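Local coordinates for putative polysaccharide deacetylase (Bdellovibrio bacteriovorus HD100, PDB 5JP6), which probably removes acetyl groups from peptidoglycan, as a zinc-binding deacetylase of carbohydrate esterase family 4, at residues Q151-D154 against G158-A161; D286-L291 against T296-W301; E212-V217 against Q263-V268; A318-N323 against P346-E351; S305-T310 against R339-I344. The protein carries 1 engineered substitution. All blocks are in the same frame, centred on the assembly; numbering follows the deposited sequence. Where two conformers were deposited one is given.

In the fold
Contacts 2, 4 and 5 are mostly buried, contact 3 is partly so, and contact 1 lies at the surface. Contacts 1 and 2 meet in the sheet, where strands 160-161 and 297-299 are neighbours joined by probable backbone bonds between Tyr159 and Glu298 and between Ala161 and Ala300. Contacts 4 and 5 share helix 339-354, and Arg319 of one forms a salt bridge with Asp306 of the other. Contacts 3 and 4 are helix pairs held by apolar side chains, one steeply crossed and one shallow. Contact 2 adds a salt bridge, contact 1 sets an arginine against a tyrosine ring, and contact 5, nearer the zinc than contacts 2 and 3, rests on one short polar bond.

Contact 1 (Q151-D154 against G158-A161); sequences QKRD and GYMA
At the surface of the curled sheet of the NodB-type fold, where a short loop joins strand 150-153 to strand 160-161, Arg153 is laid against the ring of Tyr159. Arg153 CB stands over one face in a CH-pi contact, 4.0 Å from the Tyr159 ring centroid and displaced toward the rim. Further along the side chain, Arg153 CD comes within 3.5 Å of Tyr159 CZ. A bend at chi2 (-69°) leads the chain toward the phenol end, and the guanidinium then stands steeply to the ring, the planes 80° apart, with Tyr159 OH at its edge. The bond from Arg153 NE to Tyr159 OH is weak, 3.2 Å long and bent to 126°; the hydroxyl has a stronger partner in Asp165. Firmer bonds fix the rotation of the guanidinium: Arg153 NH2 reaches Gln151 OE1 at 2.9 Å, and Arg153 NH1 meets Lys152 O at 2.8 Å from above the carbonyl plane. Gly164 O also accepts from NH2. The two strands do not pair with each other: strand 150-153 runs parallel to strand 358-364, with Arg153 resting on Leu362, whereas strand 160-161 runs parallel to strand 297-299.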
# COMPACT_ATOMS: atom_id res chain seq x y z
N GLN A 151 -5.02 20.46 -6.93
CA GLN A 151 -4.85 21.58 -6.06
C GLN A 151 -3.39 21.65 -5.64
O GLN A 151 -2.80 20.68 -5.16
CB GLN A 151 -5.78 21.47 -4.87
CG GLN A 151 -7.25 21.59 -5.26
CD GLN A 151 -8.20 21.46 -4.09
OE1 GLN A 151 -7.90 21.86 -2.97
NE2 GLN A 151 -9.35 20.91 -4.35
N LYS A 152 -2.81 22.84 -5.79
CA LYS A 152 -1.41 23.07 -5.52
C LYS A 152 -1.21 23.47 -4.06
O LYS A 152 -2.01 24.24 -3.49
CB LYS A 152 -0.85 24.17 -6.41
CG LYS A 152 -0.85 23.83 -7.89
CD LYS A 152 -0.43 25.06 -8.70
CE LYS A 152 -0.55 24.79 -10.18
NZ LYS A 152 -0.21 26.03 -10.93
N ARG A 153 -0.09 23.01 -3.50
CA ARG A 153 0.32 23.35 -2.13
C ARG A 153 1.78 23.76 -2.16
O ARG A 153 2.58 23.13 -2.81
CB ARG A 153 0.14 22.17 -1.19
CG ARG A 153 -1.26 21.65 -1.08
CD ARG A 153 -2.19 22.62 -0.38
NE ARG A 153 -3.56 22.14 -0.33
CZ ARG A 153 -4.52 22.48 -1.18
NH1 ARG A 153 -4.29 23.29 -2.21
NH2 ARG A 153 -5.74 21.96 -1.02
N ASP A 154 2.11 24.85 -1.50
CA ASP A 154 3.50 25.31 -1.42
C ASP A 154 4.24 24.42 -0.42
O ASP A 154 3.96 24.43 0.80
CB ASP A 154 3.53 26.79 -1.02
CG ASP A 154 4.97 27.38 -0.87
OD1 ASP A 154 5.93 26.70 -1.13
OD2 ASP A 154 4.97 28.48 -0.46
N GLY A 158 8.20 23.21 3.49
CA GLY A 158 7.44 22.09 4.02
C GLY A 158 5.95 22.35 3.97
O GLY A 158 5.47 23.41 3.55
N TYR A 159 5.20 21.39 4.49
CA TYR A 159 3.75 21.43 4.44
C TYR A 159 3.26 20.23 5.23
O TYR A 159 3.68 19.11 4.97
CB TYR A 159 3.27 21.34 2.98
CG TYR A 159 1.78 21.20 2.83
CD1 TYR A 159 0.94 22.19 3.25
CD2 TYR A 159 1.23 20.09 2.23
CE1 TYR A 159 -0.44 22.07 3.09
CE2 TYR A 159 -0.14 19.97 2.06
CZ TYR A 159 -0.96 20.95 2.50
OH TYR A 159 -2.32 20.83 2.37
N MET A 160 2.36 20.45 6.19
CA MET A 160 1.85 19.35 6.99
C MET A 160 0.40 19.11 6.60
O MET A 160 -0.45 19.98 6.80
CB MET A 160 1.89 19.73 8.47
CG MET A 160 1.25 18.68 9.41
SD MET A 160 2.31 17.23 9.53
CE MET A 160 1.10 15.91 9.25
N ALA A 161 0.15 17.93 6.01
CA ALA A 161 -1.17 17.59 5.51
C ALA A 161 -1.80 16.53 6.39
O ALA A 161 -1.24 15.42 6.57
CB ALA A 161 -1.08 17.09 4.08

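Contact 2 (D286-L291 against T296-W301); sequences DLKAFL and TGEFAW
Leu291 and Glu298 form the close-packed part of this contact, their side chains crossing at about a right angle. Leu291 CD1 lies 3.8 Å from Glu298 CB and presses on the methylene root of the glutamate rather than on its carboxylate. Beside it the backbones are tied directly: Thr296 N donates to Leu291 O at 3.0 Å in a fairly straight bond (157°), while the Thr296 hydroxyl turns to Lys294 O instead. Phe276 and Phe278 also pack on Leu291, so this end is buried. The arrangement is the second half of a beta-alpha-beta crossover, in which strand 275-277 leads through helix 285-293 into the parallel neighbouring strand 297-299. One turn back along the helix the contact is looser and partly open to solvent. There Lys288 passes obliquely across the glutamate, with Lys288 CG 3.4 Å from Glu298 OE1. Its chain runs extended until a bend at the last torsion (chi4 -90°) turns the ammonium to Glu298 OE2. The salt bridge from Lys288 NZ to Glu298 OE2 is short, 2.6 Å, and uses the syn lone pair of that oxygen; the nearby positive charge would probably favour the ionised form of the buried acid. The other oxygen, Glu298 OE1, is linked to Lys288 O through a water that lies 2.8 Å from Glu298 OE1. On the strand side Met160 packs against Glu298, and the backbone of Glu298 bonds to Tyr159 and Ala161, at the neighbouring strand 160-161.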
# COMPACT_ATOMS: atom_id res chain seq x y z
N ASP A 286 12.41 16.37 15.45
CA ASP A 286 13.63 16.59 14.64
C ASP A 286 13.38 16.21 13.18
O ASP A 286 13.73 16.96 12.26
CB ASP A 286 14.80 15.75 15.16
CG ASP A 286 15.36 16.21 16.51
OD1 ASP A 286 15.07 17.29 17.02
OD2 ASP A 286 16.12 15.41 17.05
N LEU A 287 12.76 15.04 12.95
CA LEU A 287 12.48 14.63 11.56
C LEU A 287 11.45 15.51 10.89
O LEU A 287 11.58 15.79 9.71
CB LEU A 287 12.07 13.17 11.50
CG LEU A 287 13.17 12.16 11.83
CD1 LEU A 287 12.61 10.78 12.11
CD2 LEU A 287 14.18 12.12 10.69
N LYS A 288 10.48 16.00 11.64
CA LYS A 288 9.52 16.93 11.09
C LYS A 288 10.22 18.22 10.65
O LYS A 288 9.92 18.76 9.57
CB LYS A 288 8.40 17.22 12.08
CG LYS A 288 7.50 16.01 12.33
CD LYS A 288 6.47 16.31 13.44
CE LYS A 288 5.49 15.18 13.62
NZ LYS A 288 4.32 15.39 12.74
N ALA A 289 11.15 18.72 11.46
CA ALA A 289 11.92 19.94 11.11
C ALA A 289 12.80 19.70 9.88
O ALA A 289 12.89 20.55 9.00
CB ALA A 289 12.75 20.38 12.28
N PHE A 290 13.44 18.54 9.85
CA PHE A 290 14.26 18.12 8.72
C PHE A 290 13.48 18.18 7.40
O PHE A 290 13.97 18.72 6.39
CB PHE A 290 14.73 16.70 8.99
CG PHE A 290 15.39 16.00 7.83
CD1 PHE A 290 16.64 16.36 7.40
CD2 PHE A 290 14.77 14.94 7.23
CE1 PHE A 290 17.27 15.64 6.39
CE2 PHE A 290 15.36 14.25 6.20
CZ PHE A 290 16.62 14.60 5.78
N LEU A 291 12.26 17.64 7.39
CA LEU A 291 11.46 17.67 6.15
C LEU A 291 11.21 19.09 5.63
O LEU A 291 11.26 19.33 4.42
CB LEU A 291 10.13 16.94 6.32
CG LEU A 291 10.18 15.43 6.48
CD1 LEU A 291 8.78 14.91 6.73
CD2 LEU A 291 10.79 14.78 5.24
N THR A 296 10.07 19.39 1.67
CA THR A 296 9.29 18.22 1.37
C THR A 296 8.07 18.18 2.29
O THR A 296 8.21 18.30 3.52
CB THR A 296 10.13 16.93 1.54
OG1 THR A 296 11.28 16.99 0.66
CG2 THR A 296 9.36 15.70 1.24
N GLY A 297 6.89 18.04 1.69
CA GLY A 297 5.65 17.98 2.46
C GLY A 297 5.55 16.67 3.23
O GLY A 297 6.02 15.64 2.77
N GLU A 298 4.95 16.75 4.42
CA GLU A 298 4.71 15.66 5.35
C GLU A 298 3.24 15.33 5.30
O GLU A 298 2.39 16.14 5.67
CB GLU A 298 5.13 16.06 6.77
CG GLU A 298 4.89 14.98 7.82
CD GLU A 298 5.11 15.45 9.24
OE1 GLU A 298 5.77 16.54 9.40
OE2 GLU A 298 4.71 14.79 10.19
N PHE A 299 2.92 14.13 4.87
CA PHE A 299 1.53 13.75 4.63
C PHE A 299 1.11 12.70 5.64
O PHE A 299 1.57 11.54 5.61
CB PHE A 299 1.34 13.25 3.19
CG PHE A 299 1.24 14.38 2.21
CD1 PHE A 299 2.40 15.10 1.84
CD2 PHE A 299 0.01 14.79 1.70
CE1 PHE A 299 2.31 16.18 1.03
CE2 PHE A 299 -0.06 15.88 0.85
CZ PHE A 299 1.10 16.56 0.52
N ALA A 300 0.18 13.08 6.50
CA ALA A 300 -0.52 12.14 7.36
C ALA A 300 -1.85 11.85 6.61
O ALA A 300 -1.88 11.82 5.39
CB ALA A 300 -0.69 12.73 8.74
N TRP A 301 -2.94 11.60 7.32
CA TRP A 301 -4.24 11.26 6.72
C TRP A 301 -5.29 11.45 7.82
O TRP A 301 -4.95 11.53 9.01
CB TRP A 301 -4.29 9.80 6.20
CG TRP A 301 -4.12 8.79 7.29
CD1 TRP A 301 -5.13 8.17 7.99
CD2 TRP A 301 -2.90 8.30 7.82
NE1 TRP A 301 -4.59 7.35 8.94
CE2 TRP A 301 -3.23 7.41 8.86
CE3 TRP A 301 -1.55 8.56 7.55
CZ2 TRP A 301 -2.27 6.76 9.59
CZ3 TRP A 301 -0.60 7.90 8.29
CH2 TRP A 301 -0.97 7.02 9.30
O HOH W 1 7.38 18.53 8.33

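Contact 3 (E212-V217 against Q263-V268); sequences EALKRV and QAVFDV
Val268 O accepts a 2.7 Å bond from a water that also sits 3.3 Å from Lys215 NZ, a weak link that joins the two helices at their more exposed side. Lys215 reaches this position with a chain extended beyond CG, and its methylenes run obliquely past the valine: Lys215 CG and Lys215 CE each lie 3.8 Å from Val268 CG1. The ammonium also has a long salt bridge to Glu212 in its own helix. Deeper in, the contact is purely apolar and rests on one methyl group. Leu214 CD2 approaches Val268 CB at 4.0 Å and, beside it, Val265 CA at 4.1 Å, so the branch settles between residues one turn apart on the partner helix. Chi1 (-169°, CG opposite the backbone N) carries the leucine CG toward that helix, and chi2 (73°) then sets CD2 against it. The helices cross almost at right angles (81°), their axes 10.4 Å apart at closest approach, which keeps the touching patch small. Val207 of helix 204-209 packs on both Leu214 and Val268, while Ile224 of strand 223-227 touches Leu214 and Val265, seating helices 211-219 and 251-269 on the sheet.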
# COMPACT_ATOMS: atom_id res chain seq x y z
N GLU A 212 9.21 -0.99 -13.57
CA GLU A 212 8.32 -0.77 -14.71
C GLU A 212 6.92 -0.41 -14.26
O GLU A 212 6.28 0.46 -14.86
CB GLU A 212 8.31 -1.99 -15.65
CG GLU A 212 9.67 -2.24 -16.25
CD GLU A 212 10.14 -1.04 -17.08
OE1 GLU A 212 9.34 -0.48 -17.90
OE2 GLU A 212 11.31 -0.65 -16.94
N ALA A 213 6.46 -1.04 -13.17
CA ALA A 213 5.19 -0.68 -12.59
C ALA A 213 5.21 0.77 -12.12
O ALA A 213 4.25 1.50 -12.34
CB ALA A 213 4.81 -1.61 -11.44
N LEU A 214 6.32 1.21 -11.53
CA LEU A 214 6.41 2.60 -11.10
C LEU A 214 6.29 3.56 -12.31
O LEU A 214 5.63 4.59 -12.24
CB LEU A 214 7.69 2.88 -10.32
CG LEU A 214 7.71 4.23 -9.61
CD1 LEU A 214 6.78 4.23 -8.41
CD2 LEU A 214 9.15 4.58 -9.21
N LYS A 215 6.95 3.20 -13.41
CA LYS A 215 6.84 3.99 -14.61
C LYS A 215 5.39 4.09 -15.11
O LYS A 215 4.99 5.14 -15.62
CB LYS A 215 7.75 3.48 -15.69
CG LYS A 215 9.25 3.63 -15.37
CD LYS A 215 10.09 3.15 -16.54
CE LYS A 215 11.56 3.23 -16.17
NZ LYS A 215 12.38 2.82 -17.33
N ARG A 216 4.61 3.02 -14.99
CA ARG A 216 3.19 3.09 -15.38
C ARG A 216 2.41 3.99 -14.47
O ARG A 216 1.52 4.70 -14.95
CB ARG A 216 2.56 1.70 -15.45
CG ARG A 216 3.25 0.82 -16.53
CD ARG A 216 2.53 -0.51 -16.73
NE ARG A 216 2.68 -1.46 -15.63
CZ ARG A 216 3.67 -2.33 -15.53
NH1 ARG A 216 4.65 -2.32 -16.42
NH2 ARG A 216 3.71 -3.19 -14.52
N VAL A 217 2.71 3.98 -13.17
CA VAL A 217 2.05 4.93 -12.25
C VAL A 217 2.36 6.36 -12.73
O VAL A 217 1.44 7.18 -12.85
CB VAL A 217 2.51 4.75 -10.78
CG1 VAL A 217 1.91 5.82 -9.88
CG2 VAL A 217 2.23 3.35 -10.25
N GLN A 263 15.24 8.59 -3.21
CA GLN A 263 16.27 8.29 -4.18
C GLN A 263 15.84 7.15 -5.13
O GLN A 263 16.12 7.20 -6.32
CB GLN A 263 17.57 7.94 -3.48
CG GLN A 263 18.73 7.81 -4.42
CD GLN A 263 19.26 9.16 -4.92
OE1 GLN A 263 19.52 10.06 -4.14
NE2 GLN A 263 19.44 9.28 -6.23
N ALA A 264 15.19 6.12 -4.58
CA ALA A 264 14.78 4.97 -5.41
C ALA A 264 13.81 5.45 -6.50
O ALA A 264 13.92 5.05 -7.66
CB ALA A 264 14.16 3.88 -4.59
N VAL A 265 12.84 6.28 -6.11
CA VAL A 265 11.89 6.80 -7.09
C VAL A 265 12.61 7.63 -8.16
O VAL A 265 12.39 7.46 -9.36
CB VAL A 265 10.78 7.62 -6.42
CG1 VAL A 265 9.91 8.32 -7.45
CG2 VAL A 265 9.92 6.75 -5.49
N PHE A 266 13.44 8.53 -7.70
CA PHE A 266 14.22 9.41 -8.58
C PHE A 266 15.09 8.62 -9.56
O PHE A 266 15.16 8.95 -10.74
CB PHE A 266 15.08 10.34 -7.76
CG PHE A 266 15.96 11.25 -8.58
CD1 PHE A 266 15.43 12.35 -9.21
CD2 PHE A 266 17.29 10.94 -8.78
CE1 PHE A 266 16.23 13.18 -9.97
CE2 PHE A 266 18.09 11.76 -9.54
CZ PHE A 266 17.55 12.86 -10.16
N ASP A 267 15.72 7.56 -9.06
CA ASP A 267 16.58 6.74 -9.91
C ASP A 267 15.81 6.09 -11.06
O ASP A 267 16.40 5.85 -12.13
CB ASP A 267 17.28 5.68 -9.08
CG ASP A 267 18.37 6.22 -8.19
OD1 ASP A 267 18.78 7.41 -8.33
OD2 ASP A 267 18.81 5.45 -7.29
N VAL A 268 14.52 5.80 -10.85
CA VAL A 268 13.69 5.21 -11.93
C VAL A 268 13.15 6.29 -12.88
O VAL A 268 13.23 6.15 -14.11
CB VAL A 268 12.54 4.37 -11.36
CG1 VAL A 268 11.61 3.85 -12.46
CG2 VAL A 268 13.10 3.18 -10.56
O HOH W 2 14.65 4.23 -15.41

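Contact 4 (A318-N323 against P346-E351); sequences ARVLAN and PQFLRE
Phe348 swings its ring toward the neighbouring helix because CG lies opposite the backbone N (chi1 174°), while Val320 holds CG1 in the crowded position between N and the carbonyl carbon (chi1 71°), where it meets that ring. Val320 CG1 touches Phe348 CE1 at 3.7 Å, and Leu321 CD2 comes to the same ring atom, Phe348 CE1, at 3.8 Å. Both methyls approach the ring obliquely; the valine side chain as a whole runs about perpendicular to that of Phe348, the leucine side chain opposite in direction to it. Strand 330-335 lies between the two helices in sequence, and both pack against it, an alpha-beta-alpha succession within the NodB homology region. They run nearly alongside at 27°, their axes 11.0 Å apart, a spacing filled by the side chains of Val320, Leu321 and Phe348. Phe334 of the strand meets the Phe348 ring edge-to-face and also touches Val320, while Leu317 packs on Phe348 from the first helix. Farther along, the other leucine branch lies on the aliphatic part of a glutamate, Leu321 CD1 being 3.6 Å from Glu351 CB. The carboxylate of Glu351 is turned to Arg355, its salt-bridge partner, and to Asn354.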
# COMPACT_ATOMS: atom_id res chain seq x y z
N ALA A 318 -17.38 -1.01 3.54
CA ALA A 318 -18.22 -0.39 4.55
C ALA A 318 -17.40 0.49 5.49
O ALA A 318 -17.81 1.61 5.80
CB ALA A 318 -18.98 -1.46 5.34
N ARG A 319 -16.23 -0.01 5.91
CA ARG A 319 -15.40 0.75 6.83
C ARG A 319 -14.84 2.02 6.18
O ARG A 319 -14.95 3.12 6.74
CB ARG A 319 -14.29 -0.10 7.36
CG ARG A 319 -13.31 0.63 8.25
CD ARG A 319 -13.94 1.38 9.42
NE ARG A 319 -14.72 0.56 10.32
CZ ARG A 319 -14.30 -0.02 11.44
NH1 ARG A 319 -13.05 0.04 11.85
NH2 ARG A 319 -15.18 -0.69 12.18
N VAL A 320 -14.25 1.87 4.99
CA VAL A 320 -13.67 3.05 4.39
C VAL A 320 -14.74 4.09 4.04
O VAL A 320 -14.55 5.30 4.24
CB VAL A 320 -12.73 2.71 3.22
CG1 VAL A 320 -13.49 2.21 1.97
CG2 VAL A 320 -11.88 3.90 2.86
N LEU A 321 -15.88 3.65 3.50
CA LEU A 321 -16.93 4.61 3.17
C LEU A 321 -17.57 5.22 4.42
O LEU A 321 -17.88 6.40 4.41
CB LEU A 321 -17.95 3.97 2.24
CG LEU A 321 -17.46 3.67 0.81
CD1 LEU A 321 -18.39 2.69 0.10
CD2 LEU A 321 -17.31 4.96 0.02
N ALA A 322 -17.74 4.44 5.48
CA ALA A 322 -18.21 5.02 6.75
C ALA A 322 -17.26 6.12 7.24
O ALA A 322 -17.69 7.18 7.66
CB ALA A 322 -18.37 3.95 7.81
N ASN A 323 -15.95 5.89 7.09
CA ASN A 323 -14.98 6.87 7.54
C ASN A 323 -14.97 8.08 6.63
O ASN A 323 -14.79 9.20 7.09
CB ASN A 323 -13.60 6.25 7.67
CG ASN A 323 -13.46 5.39 8.91
OD1 ASN A 323 -14.24 5.50 9.85
ND2 ASN A 323 -12.46 4.52 8.90
N PRO A 346 -12.73 -0.33 -8.03
CA PRO A 346 -13.82 0.20 -8.88
C PRO A 346 -15.12 0.48 -8.11
O PRO A 346 -15.75 1.51 -8.31
CB PRO A 346 -14.01 -0.90 -9.92
CG PRO A 346 -12.66 -1.55 -10.00
CD PRO A 346 -12.12 -1.56 -8.59
N GLN A 347 -15.44 -0.41 -7.19
CA GLN A 347 -16.65 -0.28 -6.42
C GLN A 347 -16.57 0.97 -5.48
O GLN A 347 -17.53 1.75 -5.31
CB GLN A 347 -16.89 -1.55 -5.62
CG GLN A 347 -18.23 -1.54 -4.90
CD GLN A 347 -19.39 -2.00 -5.79
OE1 GLN A 347 -19.38 -3.11 -6.24
NE2 GLN A 347 -20.32 -1.12 -6.10
N PHE A 348 -15.40 1.16 -4.88
CA PHE A 348 -15.15 2.30 -4.00
C PHE A 348 -15.33 3.61 -4.75
O PHE A 348 -15.97 4.53 -4.27
CB PHE A 348 -13.75 2.20 -3.39
CG PHE A 348 -13.35 3.41 -2.60
CD1 PHE A 348 -13.93 3.67 -1.39
CD2 PHE A 348 -12.41 4.32 -3.09
CE1 PHE A 348 -13.56 4.78 -0.63
CE2 PHE A 348 -12.08 5.44 -2.35
CZ PHE A 348 -12.64 5.66 -1.13
N LEU A 349 -14.71 3.68 -5.93
CA LEU A 349 -14.81 4.87 -6.74
C LEU A 349 -16.26 5.18 -7.15
O LEU A 349 -16.67 6.33 -7.13
CB LEU A 349 -13.87 4.75 -7.93
CG LEU A 349 -12.36 4.67 -7.60
CD1 LEU A 349 -11.55 4.24 -8.82
CD2 LEU A 349 -11.88 5.98 -7.02
N ARG A 350 -17.00 4.15 -7.53
CA ARG A 350 -18.40 4.33 -7.86
C ARG A 350 -19.18 4.85 -6.66
O ARG A 350 -19.99 5.77 -6.81
CB ARG A 350 -18.99 3.04 -8.43
CG ARG A 350 -20.50 3.08 -8.74
CD ARG A 350 -20.97 4.16 -9.72
NE ARG A 350 -22.41 4.41 -9.64
CZ ARG A 350 -23.37 3.77 -10.30
NH1 ARG A 350 -23.09 2.81 -11.17
NH2 ARG A 350 -24.63 4.12 -10.11
N GLU A 351 -18.93 4.30 -5.48
CA GLU A 351 -19.63 4.79 -4.28
C GLU A 351 -19.23 6.24 -3.93
O GLU A 351 -20.12 7.00 -3.54
CB GLU A 351 -19.43 3.87 -3.10
CG GLU A 351 -20.34 2.67 -3.14
CD GLU A 351 -21.80 3.11 -3.05
OE1 GLU A 351 -22.15 3.86 -2.09
OE2 GLU A 351 -22.57 2.75 -3.96

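Contact 5 (S305-T310 against R339-I344); sequences SDDWRT and RRTAEI
The Asp307 carboxylate is met near its plane by the hydroxyl of Thr341, 22° out of it on the anti side of OD2. The bond is short, Thr341 OG1 donating to Asp307 OD2 at 2.7 Å, and it ties the loop after strand 303-304 to the first turns of helix 339-354, within the NodB-type fold. Asp307 OD2 is gripped a second time by the backbone N of His335, so one buried oxygen holds the loop both to the helix and to the end of strand 330-335. In the same loop Trp308 sets out away from residues 339-344; over one face of its indole lie Asp306 O and Arg309 CB, and the guanidinium of Arg309 presents a face to Trp308 CH2. The loop is shaped by a type I beta turn from Asp306 to Arg309, closed by Arg309 N to Asp306 O at 3.0 Å. An ST turn overlaps its start, in which Asp307 N donates to Ser305 OG at 3.1 Å. Placing CG between the backbone N and the carbonyl carbon (chi1 68°) brings the aspartate carboxylate to the threonine hydroxyl; Asp307 CB itself lies 3.1 Å from Thr341 OG1. Leu316 of helix 313-327 packs on Asp307, whose side chain is about 9 Å from the bound zinc. On another side of the helix, Arg339 grips Glu343 side-on with two nitrogens, Arg339 NE to Glu343 OE2 measuring 2.9 Å and Arg339 NH2 to the same Glu343 OE2 3.0 Å, both from one face of the carboxylate.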
# COMPACT_ATOMS: atom_id res chain seq x y z
N SER A 305 -8.78 3.42 5.94
CA SER A 305 -9.39 2.28 5.30
C SER A 305 -9.33 1.03 6.13
O SER A 305 -10.16 0.12 5.93
CB SER A 305 -8.75 2.01 3.93
OG SER A 305 -7.42 1.57 4.07
N ASP A 306 -8.35 0.97 7.04
CA ASP A 306 -8.06 -0.28 7.75
C ASP A 306 -7.82 -1.45 6.76
O ASP A 306 -8.09 -2.60 7.10
CB ASP A 306 -9.19 -0.63 8.72
CG ASP A 306 -9.28 0.31 9.88
OD1 ASP A 306 -8.30 0.98 10.21
OD2 ASP A 306 -10.36 0.27 10.53
N ASP A 307 -7.28 -1.16 5.55
CA ASP A 307 -7.13 -2.22 4.55
C ASP A 307 -6.04 -3.23 4.92
O ASP A 307 -5.94 -4.27 4.25
CB ASP A 307 -6.98 -1.67 3.13
CG ASP A 307 -5.69 -0.93 2.90
OD1 ASP A 307 -4.88 -0.71 3.84
OD2 ASP A 307 -5.44 -0.52 1.75
N TRP A 308 -5.25 -2.96 5.96
CA TRP A 308 -4.25 -3.90 6.53
C TRP A 308 -4.93 -5.09 7.22
O TRP A 308 -4.29 -6.12 7.46
CB TRP A 308 -3.33 -3.16 7.52
CG TRP A 308 -4.06 -2.46 8.63
CD1 TRP A 308 -4.46 -1.15 8.65
CD2 TRP A 308 -4.49 -3.03 9.88
NE1 TRP A 308 -5.12 -0.89 9.82
CE2 TRP A 308 -5.16 -2.02 10.59
CE3 TRP A 308 -4.41 -4.31 10.45
CZ2 TRP A 308 -5.70 -2.22 11.85
CZ3 TRP A 308 -4.96 -4.51 11.70
CH2 TRP A 308 -5.58 -3.47 12.39
N ARG A 309 -6.20 -4.92 7.63
CA ARG A 309 -6.89 -5.95 8.40
C ARG A 309 -7.59 -6.94 7.46
O ARG A 309 -8.32 -6.55 6.57
CB ARG A 309 -7.90 -5.31 9.37
CG ARG A 309 -8.32 -6.28 10.46
CD ARG A 309 -9.52 -5.81 11.23
NE ARG A 309 -9.30 -4.57 11.95
CZ ARG A 309 -8.69 -4.47 13.13
NH1 ARG A 309 -8.12 -5.55 13.69
NH2 ARG A 309 -8.63 -3.29 13.73
N THR A 310 -7.36 -8.22 7.67
CA THR A 310 -8.10 -9.25 6.94
C THR A 310 -9.58 -9.06 7.25
O THR A 310 -10.00 -9.00 8.42
CB THR A 310 -7.66 -10.66 7.32
OG1 THR A 310 -6.25 -10.79 7.11
CG2 THR A 310 -8.41 -11.73 6.51
N ARG A 339 -4.04 -6.64 -1.84
CA ARG A 339 -4.86 -7.14 -2.95
C ARG A 339 -6.30 -6.71 -2.82
O ARG A 339 -6.92 -6.26 -3.81
CB ARG A 339 -4.77 -8.66 -3.08
CG ARG A 339 -5.77 -9.15 -4.10
CD ARG A 339 -5.52 -10.54 -4.56
NE ARG A 339 -6.51 -10.90 -5.57
CZ ARG A 339 -6.70 -12.11 -6.04
NH1 ARG A 339 -5.92 -13.09 -5.67
NH2 ARG A 339 -7.64 -12.30 -6.95
N ARG A 340 -6.85 -6.80 -1.62
CA ARG A 340 -8.29 -6.56 -1.49
C ARG A 340 -8.64 -5.12 -1.82
O ARG A 340 -9.71 -4.85 -2.33
CB ARG A 340 -8.76 -6.92 -0.09
CG ARG A 340 -10.27 -7.00 0.05
CD ARG A 340 -10.62 -7.57 1.42
NE ARG A 340 -9.96 -8.82 1.75
CZ ARG A 340 -10.45 -10.06 1.54
NH1 ARG A 340 -11.57 -10.26 0.89
NH2 ARG A 340 -9.78 -11.10 1.97
N THR A 341 -7.70 -4.21 -1.57
CA THR A 341 -7.90 -2.82 -1.96
C THR A 341 -8.03 -2.66 -3.47
O THR A 341 -8.92 -1.91 -3.95
CB THR A 341 -6.78 -1.95 -1.37
OG1 THR A 341 -6.85 -2.03 0.06
CG2 THR A 341 -6.86 -0.48 -1.82
N ALA A 342 -7.20 -3.38 -4.23
CA ALA A 342 -7.34 -3.36 -5.70
C ALA A 342 -8.70 -4.00 -6.09
O ALA A 342 -9.40 -3.49 -6.99
CB ALA A 342 -6.17 -4.06 -6.38
N GLU A 343 -9.11 -5.09 -5.40
CA GLU A 343 -10.34 -5.76 -5.75
C GLU A 343 -11.56 -4.86 -5.57
O GLU A 343 -12.53 -4.99 -6.31
CB GLU A 343 -10.54 -7.02 -4.89
CG GLU A 343 -9.51 -8.12 -5.11
CD GLU A 343 -9.76 -8.94 -6.36
OE1 GLU A 343 -10.92 -9.05 -6.86
OE2 GLU A 343 -8.78 -9.57 -6.84
N ILE A 344 -11.53 -3.98 -4.55
CA ILE A 344 -12.68 -3.13 -4.26
C ILE A 344 -12.59 -1.73 -4.89
O ILE A 344 -13.53 -0.95 -4.76
CB ILE A 344 -12.95 -2.98 -2.75
CG1 ILE A 344 -11.82 -2.23 -2.03
CG2 ILE A 344 -13.20 -4.36 -2.13
CD1 ILE A 344 -12.31 -1.36 -0.91